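Local coordinates for Cif-like 1 (PDB 7JQY), which is a Cif-like epoxide hydrolase of Burkholderia cenocepacia, an octameric member of the alpha/beta hydrolase fold that probably opens epoxides with water, at residues V81-A86 with A99-D104; R122-M127 with F225-A230. The protein carries 1 engineered substitution. All blocks are in the same frame, centred on the assembly; numbering follows the deposited sequence.

Following the chain from the N terminus, contact 1 comes first: residues 81-86, at the end of strand 77-82, meet residues 99-104 of helix 98-111, closing a mostly irregular loop of 12 residues. Contact 2 opens only after contact 1 has closed, so the two stand in series and neither nest nor cross. It joins residues 122-127, where strand 117-122 turns into helix 124-135, to residues 225-230 on helix 220-229, closing a largely helical excursion of 97 residues. The contacts nevertheless touch in space: Tyr83 packs on Ile124 and Leu227, and Met101 on Leu227, tying the loops that follow strands 77-82 and 117-122 to the helices inserted between strands 140-146 and 250-255.

Contact 1. Residues V81-A86 with A99-D104; sequences VDYRGA and ASMAGD
Asp104 OD1 accepts two bonds, one from Arg84 NE at 2.8 Å and one from a water at 3.1 Å. The other carboxylate oxygen, Asp104 OD2, takes Arg84 NH1, also at 2.8 Å, so the guanidinium grips the acid side-on with one nitrogen to each oxygen. Both oxygens are met on the syn side, and the two flat groups lie 13° apart, nearly coplanar, although the nitrogens stand somewhat out of the carboxylate plane. With CG anti to the backbone N (chi1 176°) and a bend at chi3, the arginine reaches across to the helix, while its NH2 bonds Gly94 O on the intervening loop. The same water accepts from Arg84 N and donates to Met101 O, stitching the backbones together.

Beside this polar seam, Met101 CE lies over one face of the Tyr83 ring, 3.7 Å from its centroid, as a CH-pi contact; the sulfur sits farther above the same ring, making a Met-aromatic pair. A flexible thioether suits a site where a methyl must settle on a ring. Tyr83 to Ala86 form a type II turn, closed by Ala86 N on Tyr83 O; Gly85 suits its third position, because with phi 93° a side chain would press on Arg84 O.

Since Asp104 is buried, the two-point pairing probably keeps it ionised and fixes the orientation of both charged groups.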
# COMPACT_ATOMS: atom_id res chain seq x y z
N VAL B 81 15.82 -22.57 23.46
CA VAL B 81 16.12 -22.78 22.05
C VAL B 81 15.01 -22.19 21.19
O VAL B 81 13.82 -22.39 21.48
CB VAL B 81 16.31 -24.28 21.74
CG1 VAL B 81 16.81 -24.48 20.32
CG2 VAL B 81 17.24 -24.92 22.75
N ASP B 82 15.39 -21.48 20.13
CA ASP B 82 14.48 -21.24 19.01
C ASP B 82 14.49 -22.50 18.15
O ASP B 82 15.49 -22.77 17.47
CB ASP B 82 14.91 -20.04 18.18
CG ASP B 82 14.66 -18.70 18.88
OD1 ASP B 82 13.77 -18.62 19.76
OD2 ASP B 82 15.35 -17.71 18.51
N TYR B 83 13.41 -23.28 18.16
CA TYR B 83 13.46 -24.52 17.40
C TYR B 83 13.44 -24.23 15.90
O TYR B 83 13.30 -23.09 15.46
CB TYR B 83 12.34 -25.50 17.80
CG TYR B 83 10.90 -25.03 17.76
CD1 TYR B 83 10.35 -24.41 16.66
CD2 TYR B 83 10.05 -25.30 18.85
CE1 TYR B 83 9.02 -24.01 16.64
CE2 TYR B 83 8.74 -24.92 18.84
CZ TYR B 83 8.22 -24.28 17.74
OH TYR B 83 6.89 -23.90 17.75
N ARG B 84 13.61 -25.30 15.11
CA ARG B 84 13.68 -25.19 13.65
C ARG B 84 12.54 -24.33 13.11
O ARG B 84 11.37 -24.59 13.40
CB ARG B 84 13.66 -26.58 13.00
CG ARG B 84 13.62 -26.56 11.46
CD ARG B 84 13.47 -27.96 10.85
NE ARG B 84 14.58 -28.83 11.21
CZ ARG B 84 15.33 -29.53 10.35
NH1 ARG B 84 16.32 -30.28 10.80
NH2 ARG B 84 15.08 -29.49 9.04
N GLY B 85 12.90 -23.27 12.38
CA GLY B 85 11.94 -22.39 11.75
C GLY B 85 11.53 -21.18 12.56
O GLY B 85 10.86 -20.29 12.02
N ALA B 86 11.88 -21.12 13.84
CA ALA B 86 11.40 -20.07 14.72
C ALA B 86 12.49 -19.10 15.15
O ALA B 86 13.66 -19.48 15.30
CB ALA B 86 10.75 -20.67 15.98
N ALA B 99 8.67 -35.25 15.72
CA ALA B 99 9.70 -36.24 16.05
C ALA B 99 11.06 -35.82 15.49
O ALA B 99 12.08 -35.94 16.17
CB ALA B 99 9.31 -37.62 15.52
N SER B 100 11.09 -35.34 14.26
CA SER B 100 12.36 -34.89 13.69
C SER B 100 12.86 -33.63 14.38
O SER B 100 14.07 -33.47 14.57
CB SER B 100 12.20 -34.65 12.19
OG SER B 100 12.12 -35.89 11.51
N MET B 101 11.95 -32.74 14.77
CA MET B 101 12.37 -31.54 15.49
C MET B 101 12.98 -31.88 16.83
O MET B 101 13.87 -31.17 17.31
CB MET B 101 11.18 -30.60 15.66
CG MET B 101 10.71 -30.02 14.36
SD MET B 101 9.35 -28.88 14.57
CE MET B 101 10.03 -27.71 15.74
N ALA B 102 12.51 -32.96 17.47
CA ALA B 102 13.17 -33.43 18.68
C ALA B 102 14.60 -33.84 18.39
O ALA B 102 15.49 -33.63 19.22
CB ALA B 102 12.38 -34.57 19.30
N GLY B 103 14.85 -34.43 17.21
CA GLY B 103 16.21 -34.79 16.83
C GLY B 103 17.13 -33.59 16.72
O GLY B 103 18.30 -33.66 17.10
N ASP B 104 16.61 -32.47 16.22
CA ASP B 104 17.38 -31.23 16.21
C ASP B 104 17.77 -30.83 17.63
O ASP B 104 18.93 -30.49 17.89
CB ASP B 104 16.58 -30.11 15.57
CG ASP B 104 16.23 -30.39 14.13
OD1 ASP B 104 15.17 -29.90 13.68
OD2 ASP B 104 17.01 -31.08 13.44
O HOH W 1 13.79 -28.22 15.92

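Contact 2. Residues R122-M127 with F225-A230. Engineered in segment 122-127: Ser123 (natural residue Asp).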
# COMPACT_ATOMS: atom_id res chain seq x y z
N ARG B 122 6.08 -26.19 25.98
CA ARG B 122 4.69 -25.74 25.88
C ARG B 122 4.31 -25.62 24.41
O ARG B 122 5.17 -25.46 23.54
CB ARG B 122 4.46 -24.40 26.62
CG ARG B 122 4.94 -23.15 25.89
CD ARG B 122 4.38 -21.88 26.53
NE ARG B 122 2.92 -21.88 26.52
CZ ARG B 122 2.18 -21.64 25.44
NH1 ARG B 122 2.76 -21.37 24.27
NH2 ARG B 122 0.86 -21.67 25.53
N SER B 123 3.01 -25.68 24.14
CA SER B 123 2.47 -25.59 22.77
C SER B 123 3.23 -26.56 21.87
O SER B 123 3.42 -27.72 22.26
CB SER B 123 2.54 -24.12 22.34
OG SER B 123 2.34 -23.98 20.94
N ILE B 124 3.72 -26.12 20.70
CA ILE B 124 4.47 -26.99 19.79
C ILE B 124 5.67 -27.58 20.51
O ILE B 124 6.06 -28.73 20.26
CB ILE B 124 4.87 -26.19 18.54
CG1 ILE B 124 3.63 -25.61 17.85
CG2 ILE B 124 5.68 -27.04 17.58
CD1 ILE B 124 2.77 -26.65 17.19
N GLY B 125 6.27 -26.82 21.43
CA GLY B 125 7.44 -27.29 22.12
C GLY B 125 7.18 -28.48 23.02
O GLY B 125 8.08 -29.29 23.25
N VAL B 126 5.96 -28.60 23.56
CA VAL B 126 5.69 -29.77 24.37
C VAL B 126 5.52 -31.02 23.51
O VAL B 126 5.79 -32.13 23.97
CB VAL B 126 4.48 -29.51 25.29
CG1 VAL B 126 3.15 -29.79 24.58
CG2 VAL B 126 4.62 -30.33 26.56
N MET B 127 5.15 -30.86 22.23
CA MET B 127 5.13 -32.00 21.33
C MET B 127 6.54 -32.46 21.00
O MET B 127 6.84 -33.66 21.00
CB MET B 127 4.36 -31.66 20.05
CG MET B 127 3.05 -30.92 20.28
SD MET B 127 2.18 -30.45 18.76
CE MET B 127 0.79 -29.58 19.46
N PHE B 225 3.77 -22.26 10.01
CA PHE B 225 2.57 -22.95 9.55
C PHE B 225 2.84 -24.40 9.17
O PHE B 225 1.93 -25.23 9.22
CB PHE B 225 1.94 -22.20 8.38
CG PHE B 225 1.38 -20.86 8.75
CD1 PHE B 225 0.86 -20.64 10.02
CD2 PHE B 225 1.39 -19.82 7.84
CE1 PHE B 225 0.34 -19.40 10.37
CE2 PHE B 225 0.88 -18.58 8.18
CZ PHE B 225 0.36 -18.37 9.45
N GLU B 226 4.08 -24.71 8.75
CA GLU B 226 4.45 -26.08 8.44
C GLU B 226 4.45 -26.98 9.67
O GLU B 226 4.34 -28.21 9.53
CB GLU B 226 5.83 -26.12 7.77
CG GLU B 226 5.89 -25.47 6.39
CD GLU B 226 5.10 -26.23 5.34
OE1 GLU B 226 5.00 -27.47 5.45
OE2 GLU B 226 4.59 -25.60 4.39
N LEU B 227 4.59 -26.41 10.87
CA LEU B 227 4.39 -27.20 12.07
C LEU B 227 2.97 -27.75 12.12
O LEU B 227 2.76 -28.92 12.46
CB LEU B 227 4.66 -26.36 13.32
CG LEU B 227 5.99 -25.63 13.40
CD1 LEU B 227 5.97 -24.53 14.47
CD2 LEU B 227 7.04 -26.65 13.71
N TYR B 228 1.99 -26.92 11.75
CA TYR B 228 0.59 -27.31 11.72
C TYR B 228 0.27 -28.19 10.52
O TYR B 228 -0.62 -29.05 10.60
CB TYR B 228 -0.29 -26.05 11.70
CG TYR B 228 -0.21 -25.24 12.98
CD1 TYR B 228 -1.21 -25.32 13.94
CD2 TYR B 228 0.86 -24.38 13.23
CE1 TYR B 228 -1.14 -24.59 15.11
CE2 TYR B 228 0.94 -23.64 14.39
CZ TYR B 228 -0.07 -23.75 15.34
OH TYR B 228 -0.01 -23.03 16.50
N ARG B 229 0.95 -27.98 9.39
CA ARG B 229 0.71 -28.82 8.23
C ARG B 229 1.25 -30.22 8.44
O ARG B 229 0.84 -31.14 7.73
CB ARG B 229 1.32 -28.17 6.99
CG ARG B 229 0.54 -26.96 6.54
CD ARG B 229 1.44 -25.93 5.87
NE ARG B 229 0.78 -24.63 5.84
CZ ARG B 229 1.32 -23.52 5.33
NH1 ARG B 229 2.54 -23.55 4.80
NH2 ARG B 229 0.62 -22.39 5.37
N ALA B 230 2.12 -30.40 9.42
CA ALA B 230 2.65 -31.71 9.79
C ALA B 230 1.80 -32.44 10.84
O ALA B 230 2.17 -33.54 11.25
CB ALA B 230 4.08 -31.57 10.33
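Ile124 holds CG2 anti to its own backbone N, with CG1 beside that N (chi1 -58°), and Leu227 turns CG away from its carbonyl carbon (chi1 -53°); these torsions bring their methyls together. Ile124 CG2 rests against the fork of the leucine, 4.0 Å from Leu227 CD1 and nearly as close to the second methyl, CD2. The other branch comes obliquely against the Tyr228 ring, Ile124 CD1 lying 4.5 Å from Tyr228 CZ. A beta-branched residue suits this place, offering one arm to each of two neighbours on the facing helix. The interface is wholly apolar and modest in area.

Just before Ile124 stands Ser123, an engineered residue (Asp in the natural protein) with a strained backbone of positive phi (50°). This sharp strand-to-helix turn fits the nucleophile elbow of the alpha/beta hydrolase fold. Ser123 OG is hydrogen-bonded to Trp57 N, a backbone group that, as in related epoxide hydrolases, probably belongs to the oxyanion hole. Gly125 suits the first turn of the helix behind the elbow, because a CB there would crowd Arg122 O. On helix 220-229, Arg229 NH1 bonds Glu226 OE2 at 2.9 Å, one turn apart.

Helix 220-229 belongs to the helices inserted between strands 140-146 and 250-255, where relatives carry their cap, so the contact probably sets cap against core. Around it, Phe231 of helix 231-241 touches Ile124, Lys98 of helix 98-111 bonds Leu227 O, and strand 117-122 leads into the elbow.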